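Local coordinates for protein serpin (Taeniopygia guttata, PDB 5HGC) that probably inhibits serine endopeptidases and binds the steroid cortisol, at residues F20-E25 against N286-M291; S171-K176 against V317-S322. All coordinates share one frame; numbering follows the deposited sequence.

Interaction 1 of 2, residues F20-E25 against N286-M291; sequences FQFFRE and NTLRKM
Thr-287 CG2 sits over one face of the Phe-22 ring, 3.9 Å from its centroid and 23° off the ring normal, which meets the geometry of a CH-pi contact. The methyl is displaced toward the rim, closest to CE2. Leu-288 CD2 comes in the ring plane instead, touching the same Phe-22 CE2 at 3.8 Å, so one corner of the ring is held from above and from its edge. Because Phe-22 CG is anti to the backbone N (chi1 -172°), the ring swings toward helix 286-290 although its CB does not point there. Met-291 SD makes an oblique Met-aromatic contact, 4.1 Å from Phe-22 CD2. Its chain then turns at the last torsion (chi3 69°), bringing Met-291 CE to within 3.6 Å of Gln-21 OE1. Glu-25 runs past Met-291 in the opposite direction and lays its carboxylate near the aliphatic part of Lys-290; Glu-25 OE1 and Lys-290 NZ stay 5.7 Å apart. Ile-42 of helix 39-52 and Tyr-37 also meet Phe-22. An alanine in place of Phe-22 would probably open a gap beneath the Thr-287 methyl and take from Leu-288 CD2 the ring edge it packs against. With 340 Å² buried and mainly apolar contacts, a few oxygens resting on carbon, helix 20-25 is joined to helix 286-290 and the residue after it mainly by dispersion and shape, the Glu-25 and Lys-290 charges adding at most long-range attraction.

Interaction 2 of 2, residues S171-K176 against V317-S322; sequences SFVYFK and VVHKAS
Ser-171 OG meets the His-319 ring at its edge, in the ring plane, and is hydrogen-bonded to ND1 at 2.8 Å. Val-173 CG1 approaches the same imidazole obliquely, 4.4 Å from CE1. His-319 CG lies anti to the backbone N (chi1 174°), while Ser-171 OG stands between its own backbone N and carbonyl carbon (chi1 69°), and together these torsions let the hydroxyl and ND1 meet across paired strands. The other ring nitrogen, NE2, is hydrogen-bonded to Ser-38 N, so the imidazole is tied at both nitrogens and its rotation fixed. The Tyr-174 ring has Ser-322 OG at its edge, in plane, 3.9 Å from CD1, with Ser-322 O oblique to it; Tyr-174 OH is hydrogen-bonded to Asp-324 OD2.

Between these two groups, which lie on opposite faces, runs a parallel ladder, the strand directions only 4° apart. Five backbone hydrogen bonds zigzag along it, the first from Ser-171 N to Val-318 O (3.0 Å), the last from Phe-175 N to Ser-322 O (2.8 Å), and CA-H...O contacts such as Phe-172 CA to Lys-320 O at 3.1 Å accompany them. On the His-319 face, Val-173 CG1 packs on Ala-321 CB at 4.1 Å.

Direct pairing of these two strands is consistent with the native serpin form, in which no reactive-loop strand has been inserted between them. The face bearing Ser-171 and His-319 rests on helix 39-52, through Ser-41, Ile-42 and Ala-45, in what matches the shutter region of the family. On the other face, that of Phe-172 and Lys-320, the Phe-172 ring reaches helix 135-149, touching Tyr-145 and Ile-146, while strands 100-106 and 265-283 continue the sheet at its two sides.

Overall arrangement
Interactions 1 and 2 do not touch: their centres lie about 17 Å apart and their nearest atoms about 5 Å. Helix 39-52 lies against both, since Ile-42 meets Phe-22 of interaction 1 and His-319 of interaction 2, and Phe-46 touches Leu-288 and also Val-317, at the start of segment 317-322. The chain also links them, because strand 265-283, which leads to helix 285-290, pairs with strand 316-325. Neither contact forms the cortisol pocket, although helix 12-29 supplies both Ala-16 to it and segment 20-25 to interaction 1. The bound steroid is about 12 Å from the side chain of Gln-21 and about 13 Å from that of Phe-175.

Interaction 1 of 2, residues F20-E25 against N286-M291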
loop_
_atom_site.group_PDB
_atom_site.type_symbol
_atom_site.label_atom_id
_atom_site.label_comp_id
_atom_site.label_asym_id
_atom_site.label_seq_id
_atom_site.Cartn_x
_atom_site.Cartn_y
_atom_site.Cartn_z
ATOM N N PHE A 20 2.905 -7.218 6.164
ATOM C CA PHE A 20 3.993 -7.009 7.108
ATOM C C PHE A 20 5.331 -7.757 6.868
ATOM O O PHE A 20 6.399 -7.180 7.163
ATOM C CB PHE A 20 3.478 -7.011 8.559
ATOM C CG PHE A 20 2.448 -5.938 8.791
ATOM C CD1 PHE A 20 2.826 -4.593 8.828
ATOM C CD2 PHE A 20 1.096 -6.259 8.857
ATOM C CE1 PHE A 20 1.865 -3.591 8.966
ATOM C CE2 PHE A 20 0.134 -5.259 8.991
ATOM C CZ PHE A 20 0.510 -3.925 9.049
ATOM N N GLN A 21 5.322 -8.970 6.283
ATOM C CA GLN A 21 6.641 -9.529 5.867
ATOM C C GLN A 21 7.312 -8.633 4.864
ATOM O O GLN A 21 8.531 -8.429 4.915
ATOM C CB GLN A 21 6.578 -10.908 5.248
ATOM C CG GLN A 21 5.935 -11.938 6.122
ATOM C CD GLN A 21 5.505 -13.137 5.323
ATOM O OE1 GLN A 21 6.212 -13.541 4.363
ATOM N NE2 GLN A 21 4.336 -13.723 5.703
ATOM N N PHE A 22 6.515 -8.106 3.941
ATOM C CA PHE A 22 7.066 -7.263 2.920
ATOM C C PHE A 22 7.751 -6.095 3.596
ATOM O O PHE A 22 8.924 -5.797 3.247
ATOM C CB PHE A 22 5.993 -6.795 1.935
ATOM C CG PHE A 22 6.550 -6.067 0.748
ATOM C CD1 PHE A 22 6.842 -4.715 0.814
ATOM C CD2 PHE A 22 6.762 -6.741 -0.468
ATOM C CE1 PHE A 22 7.371 -4.048 -0.297
ATOM C CE2 PHE A 22 7.265 -6.076 -1.584
ATOM C CZ PHE A 22 7.596 -4.731 -1.499
ATOM N N PHE A 23 7.015 -5.447 4.531
ATOM C CA PHE A 23 7.516 -4.331 5.343
ATOM C C PHE A 23 8.837 -4.640 6.073
ATOM O O PHE A 23 9.781 -3.828 5.973
ATOM C CB PHE A 23 6.483 -3.887 6.392
ATOM C CG PHE A 23 6.879 -2.638 7.134
ATOM C CD1 PHE A 23 7.074 -1.427 6.457
ATOM C CD2 PHE A 23 7.108 -2.666 8.496
ATOM C CE1 PHE A 23 7.426 -0.247 7.121
ATOM C CE2 PHE A 23 7.481 -1.482 9.167
ATOM C CZ PHE A 23 7.628 -0.271 8.480
ATOM N N ARG A 24 8.894 -5.791 6.782
ATOM C CA ARG A 24 10.121 -6.241 7.484
ATOM C C ARG A 24 11.303 -6.319 6.541
ATOM O O ARG A 24 12.350 -5.757 6.854
ATOM C CB ARG A 24 9.923 -7.511 8.370
ATOM C CG ARG A 24 8.846 -7.279 9.457
ATOM C CD ARG A 24 8.760 -8.303 10.562
ATOM N NE ARG A 24 8.248 -9.612 10.142
ATOM C CZ ARG A 24 6.963 -9.914 9.897
ATOM N NH1 ARG A 24 6.005 -8.996 9.983
ATOM N NH2 ARG A 24 6.629 -11.150 9.537
ATOM N N GLU A 25 11.090 -6.930 5.363
ATOM C CA GLU A 25 12.094 -7.081 4.293
ATOM C C GLU A 25 12.617 -5.782 3.762
ATOM O O GLU A 25 13.828 -5.593 3.665
ATOM C CB GLU A 25 11.559 -7.890 3.099
ATOM C CG GLU A 25 11.532 -9.405 3.263
ATOM C CD GLU A 25 12.907 -10.049 3.562
ATOM O OE1 GLU A 25 14.012 -9.449 3.310
ATOM O OE2 GLU A 25 12.851 -11.205 4.049
ATOM N N ASN A 286 13.526 -8.334 -5.983
ATOM C CA ASN A 286 14.406 -8.922 -4.955
ATOM C C ASN A 286 13.612 -9.290 -3.752
ATOM O O ASN A 286 13.826 -10.381 -3.165
ATOM C CB ASN A 286 15.426 -7.939 -4.392
ATOM C CG ASN A 286 16.310 -7.346 -5.425
ATOM O OD1 ASN A 286 16.327 -7.761 -6.589
ATOM N ND2 ASN A 286 17.061 -6.339 -5.007
ATOM N N THR A 287 12.736 -8.337 -3.370
ATOM C CA THR A 287 11.980 -8.392 -2.141
ATOM C C THR A 287 11.106 -9.614 -2.257
ATOM O O THR A 287 11.103 -10.448 -1.352
ATOM C CB THR A 287 11.142 -7.120 -1.931
ATOM O OG1 THR A 287 11.966 -5.957 -2.104
ATOM C CG2 THR A 287 10.530 -7.120 -0.554
ATOM N N LEU A 288 10.425 -9.761 -3.399
ATOM C CA LEU A 288 9.564 -10.915 -3.600
ATOM C C LEU A 288 10.364 -12.207 -3.764
ATOM O O LEU A 288 9.901 -13.266 -3.320
ATOM C CB LEU A 288 8.572 -10.690 -4.754
ATOM C CG LEU A 288 7.735 -9.411 -4.615
ATOM C CD1 LEU A 288 7.048 -9.195 -5.928
ATOM C CD2 LEU A 288 6.729 -9.387 -3.463
ATOM N N ARG A 289 11.542 -12.139 -4.397
ATOM C CA ARG A 289 12.448 -13.312 -4.458
ATOM C C ARG A 289 12.757 -13.789 -3.035
ATOM O O ARG A 289 12.520 -14.971 -2.702
ATOM C CB ARG A 289 13.725 -13.021 -5.229
ATOM C CG ARG A 289 13.667 -13.318 -6.714
ATOM C CD ARG A 289 15.034 -13.112 -7.378
ATOM N NE ARG A 289 15.431 -11.690 -7.484
ATOM C CZ ARG A 289 15.301 -10.914 -8.575
ATOM N NH1 ARG A 289 15.701 -9.629 -8.534
ATOM N NH2 ARG A 289 14.775 -11.405 -9.708
ATOM N N LYS A 290 13.196 -12.845 -2.183
ATOM C CA LYS A 290 13.447 -13.118 -0.772
ATOM C C LYS A 290 12.204 -13.651 -0.096
ATOM O O LYS A 290 12.326 -14.389 0.861
ATOM C CB LYS A 290 13.972 -11.897 -0.027
ATOM C CG LYS A 290 15.420 -11.614 -0.302
ATOM C CD LYS A 290 15.774 -10.147 -0.087
ATOM C CE LYS A 290 17.157 -9.847 -0.676
ATOM N NZ LYS A 290 17.345 -8.472 -1.244
ATOM N N MET A 291 11.003 -13.312 -0.562
ATOM C CA MET A 291 9.807 -13.870 0.100
ATOM C C MET A 291 9.362 -15.202 -0.450
ATOM O O MET A 291 8.323 -15.749 -0.028
ATOM C CB MET A 291 8.680 -12.886 0.114
ATOM C CG MET A 291 9.012 -11.739 1.036
ATOM S SD MET A 291 7.790 -10.461 0.820
ATOM C CE MET A 291 6.365 -11.334 1.548
#

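Interaction 2 of 2, residues S171-K176 against V317-S322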
loop_
_atom_site.group_PDB
_atom_site.type_symbol
_atom_site.label_atom_id
_atom_site.label_comp_id
_atom_site.label_asym_id
_atom_site.label_seq_id
_atom_site.Cartn_x
_atom_site.Cartn_y
_atom_site.Cartn_z
ATOM N N SER A 171 2.011 -1.827 -10.869
ATOM C CA SER A 171 0.884 -1.413 -10.001
ATOM C C SER A 171 1.110 -0.044 -9.427
ATOM O O SER A 171 2.218 0.304 -8.976
ATOM C CB SER A 171 0.490 -2.418 -8.923
ATOM O OG SER A 171 1.529 -2.454 -7.974
ATOM N N PHE A 172 0.046 0.747 -9.455
ATOM C CA PHE A 172 0.149 2.077 -8.973
ATOM C C PHE A 172 -1.162 2.495 -8.349
ATOM O O PHE A 172 -2.213 1.969 -8.679
ATOM C CB PHE A 172 0.589 3.011 -10.090
ATOM C CG PHE A 172 -0.227 2.881 -11.340
ATOM C CD1 PHE A 172 -0.029 1.794 -12.231
ATOM C CD2 PHE A 172 -1.196 3.849 -11.663
ATOM C CE1 PHE A 172 -0.802 1.690 -13.397
ATOM C CE2 PHE A 172 -1.952 3.742 -12.847
ATOM C CZ PHE A 172 -1.760 2.669 -13.704
ATOM N N VAL A 173 -1.089 3.469 -7.457
ATOM C CA VAL A 173 -2.263 3.887 -6.649
ATOM C C VAL A 173 -1.932 5.205 -5.999
ATOM O O VAL A 173 -0.842 5.362 -5.451
ATOM C CB VAL A 173 -2.685 2.818 -5.604
ATOM C CG1 VAL A 173 -1.497 2.410 -4.748
ATOM C CG2 VAL A 173 -3.872 3.306 -4.811
ATOM N N TYR A 174 -2.856 6.150 -6.144
ATOM C CA TYR A 174 -2.812 7.446 -5.472
ATOM C C TYR A 174 -4.024 7.501 -4.503
ATOM O O TYR A 174 -5.126 7.013 -4.840
ATOM C CB TYR A 174 -2.886 8.628 -6.470
ATOM C CG TYR A 174 -3.212 9.966 -5.797
ATOM C CD1 TYR A 174 -2.180 10.797 -5.269
ATOM C CD2 TYR A 174 -4.559 10.407 -5.645
ATOM C CE1 TYR A 174 -2.477 12.039 -4.676
ATOM C CE2 TYR A 174 -4.860 11.630 -5.008
ATOM C CZ TYR A 174 -3.823 12.422 -4.531
ATOM O OH TYR A 174 -4.128 13.607 -3.930
ATOM N N PHE A 175 -3.824 8.111 -3.324
ATOM C CA PHE A 175 -4.914 8.312 -2.400
ATOM C C PHE A 175 -4.754 9.649 -1.698
ATOM O O PHE A 175 -3.630 10.103 -1.407
ATOM C CB PHE A 175 -4.983 7.125 -1.405
ATOM C CG PHE A 175 -6.127 7.199 -0.396
ATOM C CD1 PHE A 175 -7.467 6.940 -0.783
ATOM C CD2 PHE A 175 -5.878 7.537 0.943
ATOM C CE1 PHE A 175 -8.524 7.012 0.147
ATOM C CE2 PHE A 175 -6.936 7.611 1.869
ATOM C CZ PHE A 175 -8.267 7.350 1.475
ATOM N N LYS A 176 -5.886 10.286 -1.442
ATOM C CA LYS A 176 -6.002 11.399 -0.486
ATOM C C LYS A 176 -7.309 11.203 0.256
ATOM O O LYS A 176 -8.421 11.099 -0.339
ATOM C CB LYS A 176 -5.970 12.749 -1.184
ATOM C CG LYS A 176 -6.271 13.942 -0.287
ATOM C CD LYS A 176 -5.670 15.223 -0.875
ATOM C CE LYS A 176 -5.971 16.404 0.011
ATOM N NZ LYS A 176 -5.850 17.726 -0.643
ATOM N N VAL A 317 8.824 -5.559 -12.278
ATOM C CA VAL A 317 7.570 -5.134 -11.624
ATOM C C VAL A 317 7.861 -3.883 -10.868
ATOM O O VAL A 317 8.672 -3.889 -9.952
ATOM C CB VAL A 317 6.903 -6.205 -10.749
ATOM C CG1 VAL A 317 7.901 -7.011 -9.936
ATOM C CG2 VAL A 317 5.792 -5.616 -9.866
ATOM N N VAL A 318 7.257 -2.792 -11.323
ATOM C CA VAL A 318 7.316 -1.485 -10.668
ATOM C C VAL A 318 6.034 -1.227 -9.900
ATOM O O VAL A 318 4.948 -1.384 -10.461
ATOM C CB VAL A 318 7.550 -0.344 -11.659
ATOM C CG1 VAL A 318 7.796 0.956 -10.897
ATOM C CG2 VAL A 318 8.804 -0.672 -12.459
ATOM N N HIS A 319 6.176 -0.871 -8.618
ATOM C CA HIS A 319 5.065 -0.435 -7.777
ATOM C C HIS A 319 5.225 1.013 -7.354
ATOM O O HIS A 319 6.276 1.371 -6.840
ATOM C CB HIS A 319 4.956 -1.302 -6.552
ATOM C CG HIS A 319 3.921 -0.820 -5.590
ATOM N ND1 HIS A 319 2.567 -0.925 -5.838
ATOM C CD2 HIS A 319 4.042 -0.180 -4.401
ATOM C CE1 HIS A 319 1.901 -0.393 -4.825
ATOM N NE2 HIS A 319 2.774 0.061 -3.940
ATOM N N LYS A 320 4.227 1.863 -7.584
ATOM C CA LYS A 320 4.320 3.246 -7.090
ATOM C C LYS A 320 3.052 3.610 -6.311
ATOM O O LYS A 320 1.930 3.497 -6.845
ATOM C CB LYS A 320 4.608 4.258 -8.216
ATOM C CG LYS A 320 5.048 5.659 -7.771
ATOM C CD LYS A 320 5.563 6.462 -8.955
ATOM C CE LYS A 320 6.370 7.726 -8.594
ATOM N NZ LYS A 320 5.630 9.037 -8.460
ATOM N N ALA A 321 3.226 4.009 -5.046
ATOM C CA ALA A 321 2.099 4.454 -4.212
ATOM C C ALA A 321 2.294 5.911 -3.870
ATOM O O ALA A 321 3.393 6.364 -3.634
ATOM C CB ALA A 321 1.953 3.631 -2.945
ATOM N N SER A 322 1.203 6.643 -3.805
ATOM C CA SER A 322 1.290 8.042 -3.605
ATOM C C SER A 322 0.129 8.535 -2.730
ATOM O O SER A 322 -1.036 8.109 -2.871
ATOM C CB SER A 322 1.302 8.671 -4.975
ATOM O OG SER A 322 1.576 10.008 -4.856
#